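Local coordinates for protein SusD homolog (Bacteroides thetaiotaomicron, PDB 4MRU) that probably binds glycans, perhaps mucin O-glycans, at the outer membrane as a SusD-like lipoprotein, at residues A55-E60 with A262-Y267; T122-P127 with E429-H434; D154-M159 with A207-Y212; G293-I298 with S379-P384. All blocks are in the same frame, centred on the assembly; numbering follows the deposited sequence. Where two conformers were deposited one is given.

Contact 1 (A55-E60 with A262-Y267)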
loop_
_atom_site.group_PDB
_atom_site.type_symbol
_atom_site.label_atom_id
_atom_site.label_comp_id
_atom_site.label_asym_id
_atom_site.label_seq_id
_atom_site.Cartn_x
_atom_site.Cartn_y
_atom_site.Cartn_z
ATOM N N ALA A 55 -4.185 7.360 2.232
ATOM C CA ALA A 55 -4.953 6.198 2.640
ATOM C C ALA A 55 -5.872 6.535 3.825
ATOM O O ALA A 55 -6.584 5.666 4.329
ATOM C CB ALA A 55 -4.017 5.048 3.009
ATOM N N GLY A 56 -5.826 7.761 4.320
ATOM C CA GLY A 56 -6.621 8.088 5.517
ATOM C C GLY A 56 -6.094 7.477 6.787
ATOM O O GLY A 56 -6.841 7.303 7.775
ATOM N N TYR A 57 -4.780 7.201 6.827
ATOM C CA TYR A 57 -4.176 6.521 7.979
ATOM C C TYR A 57 -3.477 7.463 8.958
ATOM O O TYR A 57 -3.561 7.252 10.178
ATOM C CB TYR A 57 -3.136 5.516 7.545
ATOM C CG TYR A 57 -3.598 4.223 6.910
ATOM C CD1 TYR A 57 -4.906 3.744 7.021
ATOM C CD2 TYR A 57 -2.674 3.414 6.269
ATOM C CE1 TYR A 57 -5.254 2.513 6.470
ATOM C CE2 TYR A 57 -3.029 2.205 5.704
ATOM C CZ TYR A 57 -4.310 1.764 5.788
ATOM O OH TYR A 57 -4.627 0.570 5.239
ATOM N N PHE A 58 -2.789 8.478 8.442
ATOM C CA PHE A 58 -1.958 9.369 9.253
ATOM C C PHE A 58 -2.022 10.784 8.758
ATOM O O PHE A 58 -2.166 11.047 7.565
ATOM C CB PHE A 58 -0.471 9.023 9.217
ATOM C CG PHE A 58 -0.159 7.618 9.561
ATOM C CD1 PHE A 58 -0.489 7.121 10.792
ATOM C CD2 PHE A 58 0.417 6.799 8.633
ATOM C CE1 PHE A 58 -0.233 5.818 11.104
ATOM C CE2 PHE A 58 0.656 5.471 8.939
ATOM C CZ PHE A 58 0.319 4.986 10.167
ATOM N N GLY A 59 -1.872 11.695 9.708
ATOM C CA GLY A 59 -1.638 13.101 9.406
ATOM C C GLY A 59 -0.357 13.584 10.139
ATOM O O GLY A 59 0.137 12.950 11.085
ATOM N N GLU A 60 0.104 14.731 9.693
ATOM C CA GLU A 60 1.352 15.309 10.111
ATOM C C GLU A 60 1.048 16.220 11.300
ATOM O O GLU A 60 0.085 16.977 11.320
ATOM C CB GLU A 60 2.006 16.071 8.942
ATOM C CG GLU A 60 2.125 15.312 7.603
ATOM C CD GLU A 60 1.131 15.742 6.545
ATOM O OE1 GLU A 60 0.018 16.143 6.920
ATOM O OE2 GLU A 60 1.463 15.642 5.335
ATOM N N ALA A 262 -8.232 10.753 10.951
ATOM C CA ALA A 262 -9.616 10.712 11.347
ATOM C C ALA A 262 -10.349 9.537 10.706
ATOM O O ALA A 262 -11.234 8.936 11.325
ATOM C CB ALA A 262 -10.304 11.998 10.961
ATOM N N ASP A 263 -10.004 9.237 9.458
ATOM C CA ASP A 263 -10.808 8.283 8.686
ATOM C C ASP A 263 -10.783 6.917 9.310
ATOM O O ASP A 263 -11.835 6.337 9.601
ATOM C CB ASP A 263 -10.318 8.196 7.242
ATOM C CG ASP A 263 -10.285 9.545 6.566
ATOM O OD1 ASP A 263 -9.277 10.288 6.720
ATOM O OD2 ASP A 263 -11.285 9.838 5.899
ATOM N N ILE A 264 -9.598 6.384 9.545
ATOM C CA ILE A 264 -9.509 5.026 10.086
ATOM C C ILE A 264 -10.135 4.939 11.494
ATOM O O ILE A 264 -10.786 3.946 11.835
ATOM C CB ILE A 264 -8.084 4.476 10.064
ATOM C CG1 ILE A 264 -8.131 2.967 10.396
ATOM C CG2 ILE A 264 -7.167 5.256 11.018
ATOM C CD1 ILE A 264 -6.929 2.205 9.957
ATOM N N ILE A 265 -10.026 6.003 12.277
ATOM C CA ILE A 265 -10.714 6.054 13.567
ATOM C C ILE A 265 -12.256 6.119 13.457
ATOM O O ILE A 265 -12.957 5.481 14.253
ATOM C CB ILE A 265 -10.195 7.233 14.410
ATOM C CG1 ILE A 265 -8.711 7.075 14.676
ATOM C CG2 ILE A 265 -10.944 7.326 15.730
ATOM C CD1 ILE A 265 -8.354 5.947 15.608
ATOM N N CYS A 266 -12.791 6.876 12.496
ATOM C CA CYS A 266 -14.229 6.929 12.286
ATOM C C CYS A 266 -14.819 5.560 11.997
ATOM O O CYS A 266 -15.842 5.173 12.575
ATOM C CB CYS A 266 -14.593 7.841 11.103
ATOM S SG CYS A 266 -14.443 9.584 11.490
ATOM N N TYR A 267 -14.186 4.819 11.090
ATOM C CA TYR A 267 -14.652 3.499 10.792
ATOM C C TYR A 267 -14.493 2.558 12.012
ATOM O O TYR A 267 -15.437 1.908 12.387
ATOM C CB TYR A 267 -13.902 2.886 9.620
ATOM C CG TYR A 267 -14.311 3.392 8.266
ATOM C CD1 TYR A 267 -13.838 4.608 7.764
ATOM C CD2 TYR A 267 -15.187 2.640 7.460
ATOM C CE1 TYR A 267 -14.185 5.045 6.510
ATOM C CE2 TYR A 267 -15.559 3.097 6.217
ATOM C CZ TYR A 267 -15.077 4.283 5.744
ATOM O OH TYR A 267 -15.457 4.665 4.487
#

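Contact 2 (T122-P127 with E429-H434)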
loop_
_atom_site.group_PDB
_atom_site.type_symbol
_atom_site.label_atom_id
_atom_site.label_comp_id
_atom_site.label_asym_id
_atom_site.label_seq_id
_atom_site.Cartn_x
_atom_site.Cartn_y
_atom_site.Cartn_z
ATOM N N THR A 122 5.456 2.327 -9.822
ATOM C CA THR A 122 4.611 2.618 -10.965
ATOM C C THR A 122 3.169 2.943 -10.504
ATOM O O THR A 122 2.519 3.781 -11.124
ATOM C CB THR A 122 4.577 1.523 -12.054
ATOM O OG1 THR A 122 3.772 1.993 -13.156
ATOM C CG2 THR A 122 4.015 0.235 -11.569
ATOM N N ASP A 123 2.688 2.297 -9.460
ATOM C CA ASP A 123 1.341 2.617 -8.956
ATOM C C ASP A 123 1.222 4.051 -8.451
ATOM O O ASP A 123 0.152 4.664 -8.575
ATOM C CB ASP A 123 0.905 1.654 -7.846
ATOM C CG ASP A 123 0.472 0.292 -8.382
ATOM O OD1 ASP A 123 0.389 0.122 -9.620
ATOM O OD2 ASP A 123 0.253 -0.600 -7.544
ATOM N N ILE A 124 2.314 4.603 -7.926
ATOM C CA ILE A 124 2.332 6.002 -7.495
ATOM C C ILE A 124 2.370 7.008 -8.668
ATOM O O ILE A 124 1.717 8.067 -8.591
ATOM C CB ILE A 124 3.526 6.243 -6.555
ATOM C CG1 ILE A 124 3.331 5.429 -5.275
ATOM C CG2 ILE A 124 3.688 7.715 -6.219
ATOM C CD1 ILE A 124 4.634 5.251 -4.518
ATOM N N TYR A 125 3.104 6.701 -9.730
ATOM C CA TYR A 125 3.429 7.698 -10.796
ATOM C C TYR A 125 2.796 7.433 -12.124
ATOM O O TYR A 125 2.553 8.375 -12.873
ATOM C CB TYR A 125 4.942 7.773 -11.014
ATOM C CG TYR A 125 5.651 8.333 -9.808
ATOM C CD1 TYR A 125 5.741 9.700 -9.601
ATOM C CD2 TYR A 125 6.224 7.512 -8.888
ATOM C CE1 TYR A 125 6.323 10.226 -8.471
ATOM C CE2 TYR A 125 6.855 8.033 -7.768
ATOM C CZ TYR A 125 6.909 9.383 -7.569
ATOM O OH TYR A 125 7.567 9.885 -6.460
ATOM N N GLY A 126 2.556 6.165 -12.432
ATOM C CA GLY A 126 2.197 5.780 -13.789
ATOM C C GLY A 126 3.443 5.306 -14.535
ATOM O O GLY A 126 4.171 4.396 -14.066
ATOM N N PRO A 127 3.767 5.973 -15.646
ATOM C CA PRO A 127 5.024 5.638 -16.367
ATOM C C PRO A 127 6.226 5.902 -15.516
ATOM O O PRO A 127 6.262 6.919 -14.791
ATOM C CB PRO A 127 5.039 6.586 -17.559
ATOM C CG PRO A 127 3.602 6.940 -17.727
ATOM C CD PRO A 127 3.028 7.010 -16.363
ATOM N N GLU A 429 -0.427 0.704 -0.659
ATOM C CA GLU A 429 -1.387 -0.269 -1.201
ATOM C C GLU A 429 -2.838 0.174 -1.015
ATOM O O GLU A 429 -3.630 0.045 -1.949
ATOM C CB GLU A 429 -1.208 -1.633 -0.568
ATOM C CG GLU A 429 -2.202 -2.689 -1.062
ATOM C CD GLU A 429 -2.081 -2.986 -2.564
ATOM O OE1 GLU A 429 -1.079 -2.626 -3.221
ATOM O OE2 GLU A 429 -3.021 -3.555 -3.121
ATOM N N SER A 430 -3.184 0.703 0.165
ATOM C CA SER A 430 -4.529 1.184 0.444
ATOM C C SER A 430 -4.886 2.392 -0.419
ATOM O O SER A 430 -6.012 2.549 -0.883
ATOM C CB SER A 430 -4.662 1.515 1.922
ATOM O OG SER A 430 -4.762 0.335 2.683
ATOM N N TRP A 431 -3.903 3.235 -0.687
ATOM C CA TRP A 431 -4.139 4.366 -1.587
ATOM C C TRP A 431 -4.465 3.865 -2.999
ATOM O O TRP A 431 -5.398 4.385 -3.635
ATOM C CB TRP A 431 -2.942 5.303 -1.575
ATOM C CG TRP A 431 -3.045 6.468 -2.511
ATOM C CD1 TRP A 431 -4.162 7.140 -2.857
ATOM C CD2 TRP A 431 -1.960 7.112 -3.192
ATOM N NE1 TRP A 431 -3.866 8.164 -3.732
ATOM C CE2 TRP A 431 -2.522 8.181 -3.950
ATOM C CE3 TRP A 431 -0.578 6.895 -3.242
ATOM C CZ2 TRP A 431 -1.751 9.032 -4.739
ATOM C CZ3 TRP A 431 0.197 7.735 -4.039
ATOM C CH2 TRP A 431 -0.396 8.804 -4.768
ATOM N N SER A 432 -3.707 2.882 -3.479
ATOM C CA SER A 432 -3.930 2.367 -4.821
ATOM C C SER A 432 -5.290 1.758 -4.884
ATOM O O SER A 432 -6.009 1.957 -5.840
ATOM C CB SER A 432 -2.833 1.370 -5.209
ATOM O OG SER A 432 -1.611 2.040 -5.285
ATOM N N GLU A 433 -5.665 1.002 -3.854
ATOM C CA GLU A 433 -6.969 0.367 -3.885
ATOM C C GLU A 433 -8.132 1.364 -3.779
ATOM O O GLU A 433 -9.226 1.119 -4.301
ATOM C CB GLU A 433 -7.032 -0.694 -2.778
ATOM C CG GLU A 433 -6.151 -1.897 -3.138
ATOM C CD GLU A 433 -6.672 -2.583 -4.387
ATOM O OE1 GLU A 433 -7.565 -3.429 -4.202
ATOM O OE2 GLU A 433 -6.262 -2.212 -5.536
ATOM N N HIS A 434 -7.900 2.447 -3.065
ATOM C CA HIS A 434 -8.859 3.535 -2.945
ATOM C C HIS A 434 -9.025 4.247 -4.281
ATOM O O HIS A 434 -10.133 4.485 -4.737
ATOM C CB HIS A 434 -8.477 4.542 -1.820
ATOM C CG HIS A 434 -9.330 5.776 -1.824
ATOM N ND1 HIS A 434 -10.581 5.822 -1.250
ATOM C CD2 HIS A 434 -9.165 6.966 -2.447
ATOM C CE1 HIS A 434 -11.143 6.989 -1.504
ATOM N NE2 HIS A 434 -10.292 7.718 -2.196
HETATM O O HOH W 1 0.439 0.416 -4.888
#

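Contact 3 (D154-M159 with A207-Y212)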
loop_
_atom_site.group_PDB
_atom_site.type_symbol
_atom_site.label_atom_id
_atom_site.label_comp_id
_atom_site.label_asym_id
_atom_site.label_seq_id
_atom_site.Cartn_x
_atom_site.Cartn_y
_atom_site.Cartn_z
ATOM N N ASP A 154 3.097 -1.250 -19.993
ATOM C CA ASP A 154 4.310 -2.017 -20.318
ATOM C C ASP A 154 5.086 -2.400 -19.073
ATOM O O ASP A 154 5.703 -3.488 -19.029
ATOM C CB ASP A 154 5.213 -1.252 -21.285
ATOM C CG ASP A 154 4.652 -1.233 -22.721
ATOM O OD1 ASP A 154 3.761 -2.024 -23.074
ATOM O OD2 ASP A 154 5.145 -0.433 -23.495
ATOM N N VAL A 155 5.051 -1.561 -18.047
ATOM C CA VAL A 155 5.661 -1.994 -16.798
ATOM C C VAL A 155 4.959 -3.239 -16.233
ATOM O O VAL A 155 5.635 -4.205 -15.871
ATOM C CB VAL A 155 5.683 -0.893 -15.748
ATOM C CG1 VAL A 155 6.269 -1.422 -14.460
ATOM C CG2 VAL A 155 6.544 0.265 -16.231
ATOM N N TYR A 156 3.624 -3.202 -16.106
ATOM C CA TYR A 156 2.875 -4.340 -15.556
ATOM C C TYR A 156 3.093 -5.595 -16.399
ATOM O O TYR A 156 3.364 -6.668 -15.866
ATOM C CB TYR A 156 1.392 -3.997 -15.448
ATOM C CG TYR A 156 0.985 -3.522 -14.087
ATOM C CD1 TYR A 156 1.202 -2.204 -13.671
ATOM C CD2 TYR A 156 0.395 -4.395 -13.173
ATOM C CE1 TYR A 156 0.815 -1.804 -12.391
ATOM C CE2 TYR A 156 0.051 -3.993 -11.895
ATOM C CZ TYR A 156 0.271 -2.699 -11.505
ATOM O OH TYR A 156 -0.125 -2.301 -10.229
HETATM N N MSE A 157 3.068 -5.480 -17.716
HETATM C CA MSE A 157 3.182 -6.700 -18.541
HETATM C C MSE A 157 4.583 -7.294 -18.397
HETATM O O MSE A 157 4.748 -8.528 -18.357
HETATM C CB MSE A 157 2.829 -6.392 -19.983
HETATM C CG MSE A 157 1.325 -6.075 -20.156
HETATM SE SE MSE A 157 0.051 -6.785 -18.801
HETATM C CE MSE A 157 -0.705 -4.987 -18.579
ATOM N N ARG A 158 5.602 -6.450 -18.291
ATOM C CA ARG A 158 6.953 -6.917 -18.115
ATOM C C ARG A 158 7.126 -7.544 -16.734
ATOM O O ARG A 158 7.716 -8.604 -16.607
ATOM C CB ARG A 158 7.968 -5.773 -18.373
ATOM C CG ARG A 158 9.439 -6.187 -18.196
ATOM C CD ARG A 158 9.886 -7.281 -19.164
ATOM N NE ARG A 158 10.264 -6.717 -20.442
ATOM C CZ ARG A 158 11.500 -6.337 -20.761
ATOM N NH1 ARG A 158 12.505 -6.479 -19.903
ATOM N NH2 ARG A 158 11.738 -5.809 -21.951
HETATM N N MSE A 159 6.564 -6.929 -15.694
HETATM C CA MSE A 159 6.566 -7.535 -14.366
HETATM C C MSE A 159 5.907 -8.903 -14.369
HETATM O O MSE A 159 6.422 -9.849 -13.763
HETATM C CB MSE A 159 5.864 -6.587 -13.347
HETATM C CG MSE A 159 6.723 -5.346 -13.111
HETATM SE SE MSE A 159 5.718 -4.173 -11.870
HETATM C CE MSE A 159 7.240 -3.092 -11.394
ATOM N N ALA A 207 -2.921 -8.518 -10.682
ATOM C CA ALA A 207 -4.051 -8.839 -11.563
ATOM C C ALA A 207 -5.298 -8.053 -11.178
ATOM O O ALA A 207 -5.975 -7.484 -12.037
ATOM C CB ALA A 207 -4.323 -10.339 -11.565
HETATM N N MSE A 208 -5.649 -8.018 -9.888
HETATM C CA MSE A 208 -6.890 -7.353 -9.472
HETATM C C MSE A 208 -6.820 -5.862 -9.773
HETATM O O MSE A 208 -7.811 -5.255 -10.164
HETATM C CB MSE A 208 -7.145 -7.594 -7.968
HETATM C CG MSE A 208 -8.587 -7.302 -7.582
HETATM SE SE MSE A 208 -9.848 -8.591 -8.421
HETATM C CE MSE A 208 -9.044 -10.238 -7.759
ATOM N N ARG A 209 -5.620 -5.311 -9.719
ATOM C CA ARG A 209 -5.360 -3.901 -9.977
ATOM C C ARG A 209 -5.814 -3.515 -11.363
ATOM O O ARG A 209 -6.248 -2.386 -11.546
ATOM C CB ARG A 209 -3.869 -3.554 -9.807
ATOM C CG ARG A 209 -3.622 -2.053 -9.747
ATOM C CD ARG A 209 -3.772 -1.451 -8.335
ATOM N NE ARG A 209 -2.556 -1.715 -7.575
ATOM C CZ ARG A 209 -2.449 -2.244 -6.368
ATOM N NH1 ARG A 209 -3.508 -2.567 -5.628
ATOM N NH2 ARG A 209 -1.221 -2.406 -5.882
ATOM N N LEU A 210 -5.749 -4.456 -12.317
ATOM C CA LEU A 210 -6.042 -4.153 -13.708
ATOM C C LEU A 210 -7.459 -4.536 -14.163
ATOM O O LEU A 210 -7.752 -4.557 -15.384
ATOM C CB LEU A 210 -5.032 -4.858 -14.623
ATOM C CG LEU A 210 -3.548 -4.726 -14.256
ATOM C CD1 LEU A 210 -2.697 -5.342 -15.356
ATOM C CD2 LEU A 210 -3.170 -3.287 -14.002
ATOM N N CYS A 211 -8.361 -4.739 -13.211
ATOM C CA CYS A 211 -9.686 -5.275 -13.564
ATOM C C CYS A 211 -10.565 -4.243 -14.316
ATOM O O CYS A 211 -11.560 -4.616 -14.938
ATOM C CB CYS A 211 -10.368 -5.843 -12.325
ATOM S SG CYS A 211 -10.980 -4.524 -11.254
ATOM N N TYR A 212 -10.191 -2.971 -14.323
ATOM C CA TYR A 212 -10.941 -1.966 -15.070
ATOM C C TYR A 212 -10.272 -1.577 -16.397
ATOM O O TYR A 212 -10.737 -0.635 -17.056
ATOM C CB TYR A 212 -11.184 -0.709 -14.194
ATOM C CG TYR A 212 -12.053 -0.995 -12.994
ATOM C CD1 TYR A 212 -13.402 -1.278 -13.151
ATOM C CD2 TYR A 212 -11.547 -0.923 -11.678
ATOM C CE1 TYR A 212 -14.212 -1.529 -12.050
ATOM C CE2 TYR A 212 -12.351 -1.175 -10.592
ATOM C CZ TYR A 212 -13.700 -1.454 -10.790
ATOM O OH TYR A 212 -14.497 -1.712 -9.704
#

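Contact 4 (G293-I298 with S379-P384). With EDO (1,2-ethanediol), chain I; EDO (1,2-ethanediol), chain K.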
loop_
_atom_site.group_PDB
_atom_site.type_symbol
_atom_site.label_atom_id
_atom_site.label_comp_id
_atom_site.label_asym_id
_atom_site.label_seq_id
_atom_site.Cartn_x
_atom_site.Cartn_y
_atom_site.Cartn_z
ATOM N N GLY A 293 -8.549 10.600 16.207
ATOM C CA GLY A 293 -7.867 10.796 14.943
ATOM C C GLY A 293 -7.852 12.243 14.555
ATOM O O GLY A 293 -8.736 12.995 14.964
HETATM N N MSE A 294 -6.811 12.616 13.803
HETATM C CA MSE A 294 -6.620 13.974 13.328
HETATM C C MSE A 294 -7.149 14.099 11.909
HETATM O O MSE A 294 -6.924 13.235 11.067
HETATM C CB MSE A 294 -5.113 14.282 13.385
HETATM C CG MSE A 294 -4.718 15.704 12.985
HETATM SE SE MSE A 294 -2.873 15.735 12.218
HETATM C CE MSE A 294 -1.982 14.646 13.561
ATOM N N ARG A 295 -7.832 15.189 11.628
ATOM C CA ARG A 295 -8.307 15.447 10.270
ATOM C C ARG A 295 -7.120 15.557 9.334
ATOM O O ARG A 295 -6.192 16.284 9.602
ATOM C CB ARG A 295 -9.151 16.708 10.200
ATOM C CG ARG A 295 -9.857 16.953 8.858
ATOM C CD ARG A 295 -11.061 16.028 8.649
ATOM N NE ARG A 295 -11.647 16.328 7.388
ATOM C CZ ARG A 295 -12.585 17.241 7.199
ATOM N NH1 ARG A 295 -13.116 17.937 8.237
ATOM N NH2 ARG A 295 -13.004 17.469 5.970
ATOM N N ILE A 296 -7.164 14.845 8.222
ATOM C CA ILE A 296 -6.083 14.921 7.225
ATOM C C ILE A 296 -6.347 16.024 6.203
ATOM O O ILE A 296 -7.430 16.099 5.659
ATOM C CB ILE A 296 -5.900 13.573 6.503
ATOM C CG1 ILE A 296 -5.454 12.537 7.521
ATOM C CG2 ILE A 296 -4.897 13.686 5.351
ATOM C CD1 ILE A 296 -5.541 11.125 7.027
ATOM N N GLY A 297 -5.334 16.848 5.966
ATOM C CA GLY A 297 -5.439 17.986 5.044
ATOM C C GLY A 297 -5.922 19.302 5.644
ATOM O O GLY A 297 -6.925 19.875 5.203
ATOM N N ILE A 298 -5.169 19.786 6.620
ATOM C CA ILE A 298 -5.493 20.935 7.380
ATOM C C ILE A 298 -4.228 21.760 7.627
ATOM O O ILE A 298 -3.152 21.252 7.427
ATOM C CB ILE A 298 -6.043 20.537 8.753
ATOM C CG1 ILE A 298 -5.011 19.724 9.530
ATOM C CG2 ILE A 298 -7.370 19.768 8.603
ATOM C CD1 ILE A 298 -5.332 19.522 10.996
ATOM N N SER A 379 -18.461 6.089 12.265
ATOM C CA SER A 379 -18.919 7.213 13.063
ATOM C C SER A 379 -18.731 8.544 12.325
ATOM O O SER A 379 -17.882 8.674 11.430
ATOM C CB SER A 379 -18.165 7.259 14.383
ATOM O OG SER A 379 -18.659 6.269 15.240
ATOM N N GLY A 380 -19.499 9.533 12.743
ATOM C CA GLY A 380 -19.174 10.918 12.430
ATOM C C GLY A 380 -17.820 11.287 13.061
ATOM O O GLY A 380 -17.381 10.664 14.018
ATOM N N TYR A 381 -17.142 12.289 12.517
ATOM C CA TYR A 381 -15.853 12.714 13.075
ATOM C C TYR A 381 -15.990 13.836 14.088
ATOM O O TYR A 381 -16.367 14.957 13.739
ATOM C CB TYR A 381 -14.894 13.160 11.984
ATOM C CG TYR A 381 -13.598 13.666 12.590
ATOM C CD1 TYR A 381 -12.852 12.888 13.445
ATOM C CD2 TYR A 381 -13.110 14.910 12.269
ATOM C CE1 TYR A 381 -11.678 13.355 14.017
ATOM C CE2 TYR A 381 -11.961 15.400 12.847
ATOM C CZ TYR A 381 -11.233 14.628 13.711
ATOM O OH TYR A 381 -10.058 15.144 14.223
ATOM N N THR A 382 -15.700 13.563 15.360
ATOM C CA THR A 382 -15.637 14.654 16.358
ATOM C C THR A 382 -14.192 14.952 16.658
ATOM O O THR A 382 -13.490 14.121 17.234
ATOM C CB THR A 382 -16.401 14.300 17.644
ATOM O OG1 THR A 382 -17.764 13.990 17.305
ATOM C CG2 THR A 382 -16.381 15.455 18.632
ATOM N N ASP A 383 -13.729 16.139 16.255
ATOM C CA ASP A 383 -12.376 16.593 16.559
ATOM C C ASP A 383 -12.319 16.957 18.034
ATOM O O ASP A 383 -13.001 17.878 18.460
ATOM C CB ASP A 383 -12.049 17.774 15.678
ATOM C CG ASP A 383 -10.631 18.317 15.878
ATOM O OD1 ASP A 383 -9.876 17.787 16.734
ATOM O OD2 ASP A 383 -10.302 19.319 15.176
ATOM N N PRO A 384 -11.513 16.249 18.839
ATOM C CA PRO A 384 -11.443 16.620 20.253
ATOM C C PRO A 384 -10.953 18.057 20.472
ATOM O O PRO A 384 -11.251 18.630 21.509
ATOM C CB PRO A 384 -10.416 15.615 20.832
ATOM C CG PRO A 384 -9.548 15.249 19.625
ATOM C CD PRO A 384 -10.561 15.159 18.518
HETATM C C1 EDO I . -15.135 8.628 15.789
HETATM O O1 EDO I . -15.237 8.354 17.199
HETATM C C2 EDO I . -14.327 9.897 15.524
HETATM O O2 EDO I . -14.861 11.106 16.148
HETATM C C1 EDO K . -13.985 22.309 7.283
HETATM O O1 EDO K . -14.865 21.903 6.185
HETATM C C2 EDO K . -14.203 21.616 8.650
HETATM O O2 EDO K . -14.915 20.344 8.601
HETATM O O HOH W 2 -8.280 17.194 13.446
#

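Contact 1 (A55-E60 with A262-Y267)
G56 and D263 bring the two backbones closest, their CA atoms 5.3 Å apart, where the chain leaves helix 40-54 through a Schellman motif and passes the first turn of helix 262-270. G56 takes the positive phi that ends the helix, and its carbonyl O turns to the neighbouring helix, where the amide N of I264 gives it a weak hydrogen bond, 3.4 Å long and bent to 147° at the hydrogen. The same G56 O rests 3.6 Å from CB of D263. A side chain at G56 would have nowhere to go: a CB built there would come only 3.0 Å from D263 CB, a second reason for glycine besides the backbone angles. The D263 carboxylate passes alongside G56, with OD1 3.7 Å from G56 CA, while OD2 is bonded to the backbone N of L443. I264 adds the apolar part of the contact. Its CG1 lies anti to the backbone N (chi1 -169°) and the chain runs on extended, which carries CD1 to the Y57 ring; CD1 sits 3.9 Å from Y57 CE1 and about as far from Y57 CD1, an oblique approach. The CB of A55 lies over one face of the Y57 ring, 3.8 Å above its centre. The phenol oxygen of Y57, well inside the protein, is held by the carbonyl O of W420 and by S430 OG. Strand 58-60, which follows, pairs antiparallel with strand 258-260 just ahead of helix 262-270, and W420 of helix 408-423 stacks on Y57 and also touches I264, packing that helix against both segments.

Contact 2 (T122-P127 with E429-H434)
D123 points its CB toward S432, with CG beside its own backbone N (chi1 -77°), and S432 sets OG in the corresponding position (chi1 -65°), which brings the hydroxyl to 3.6 Å from D123 CB. The carboxylate and hydroxyl do not bond directly; a water joins them, donating to D123 OD2 at 2.8 Å and lying 2.6 Å from S432 OG. The preceding residue, W431, swings its indole out with CG anti to the backbone N (chi1 177°), so that the six-membered ring reaches helix 104-125. There CZ3 of W431 meets both branches of I124, with CG1 and CG2 each 4.1 Å off, the two side chains crossing at about a right angle. This apolar patch lies beside the polar bridge, and the indole N-H is bonded elsewhere, to M459. The carboxylate of D123 is tightly engaged: OD1 takes a hydrogen bond from Y156, while OD2 accepts from Q119 and forms a salt bridge with R209. R209 also pairs with E429, whose OE1 stands 5.0 Å from D123 OD2, and its positive charge probably eases the proximity of these two acids. Beyond the contact, helix 104-125 ends at G126, whose positive phi breaks the helix, and T122 OG1 donates to G126 O at 2.6 Å across this last turn. The arrangement is a helix-helix contact in the core of a SusD-like, TPR-related helical fold, in which a water-bridged acid and hydroxyl sit next to an aromatic-aliphatic pair.

Contact 3 (D154-M159 with A207-Y212)
L210 lays its isobutyl group over one face of the Y156 ring, the two side chains meeting at a slant. CD2 of L210 stands 4.0 Å from the ring centroid and 17° off the normal, a CH-pi contact displaced toward the rim at Y156 CD2. In one of two conformers of selenomethionine M157, CE meets the other methyl, L210 CD1, tip to tip, a contact that is therefore less certain. At the far end of the ring the phenol oxygen crosses the R209 chain: Y156 OH lies 3.5 Å from R209 CG, and the ring and guanidinium planes stand 83° apart. R209 bends at chi2 and chi3 and carries the guanidinium past the hydroxyl to the acids of helices 104-125 and 427-437, E433 among them. A leucine in place of Y156 would probably leave D123 OD1 without this hydroxyl and take the ring face from under L210. The contact packs helix 152-173 against the C-terminal part of helix 192-209 and the residues that follow, with helix 104-125 touching Y156 through T122 and helix 427-437 receiving R209 beside S432.

Contact 4 (G293-I298 with S379-P384)
Y381 meets G293 across the contact through the outer end of its ring, which can be followed from CB outward. From CB the chain sets CG anti to the backbone N (chi1 177°), sending the ring to the loop 293-298. Over one face of the ring the backbone N of D383 sits 3.8 Å above the centre. On one flank CD1 lies 3.8 Å from O2 of an ethanediol, probably from the crystallisation liquor, which accepts a hydrogen bond from T382 N. Farther out CE1 comes 3.1 Å from G293 O, at the edge of the ring, while on the other flank CE2 touches R295 CB at 4.1 Å. The tip carries the polar link: Y381 OH donates to G293 O at 2.6 Å, 19° out of the carbonyl plane. It also accepts from a water 2.8 Å away, and that water in turn takes the backbone N-H of R295. A phenylalanine in place of Y381 would probably leave G293 O without its donor and the water without the hydroxyl it donates to. The R295 guanidinium is held by the carbonyl oxygens of P444 and Y388, and NH1 reaches a second ethanediol as well. Both segments are loops, set against helix 262-270: Y381 touches A262 and C266, I296 touches D263, and the backbones of M294 and S379 hydrogen-bond to V260 and C266, the former in strand 258-260.

Overall arrangement
The four contacts run across the chain from contact 4, through contacts 1 and 2, to contact 3. Contacts 1 and 4 lie with centres 8 Å apart and meet at helix 262-270, which belongs to contact 1 and packs against both loops of contact 4. Contact 2, 18 Å from contact 1, meets it through Y57 and S430; 12 Å from contact 2, R209 and Y156 of contact 3 join its acids. Contacts 3 and 4, at opposite sides of the centre, are 35 Å apart. Along the sequence contact 3 opens and closes within the span of contact 2, as does contact 4, whereas contacts 1 and 2 interlock. Helix 427-437 meets both 55-60 and 122-127 and receives R209, so residues far apart in sequence pack together in the helical core.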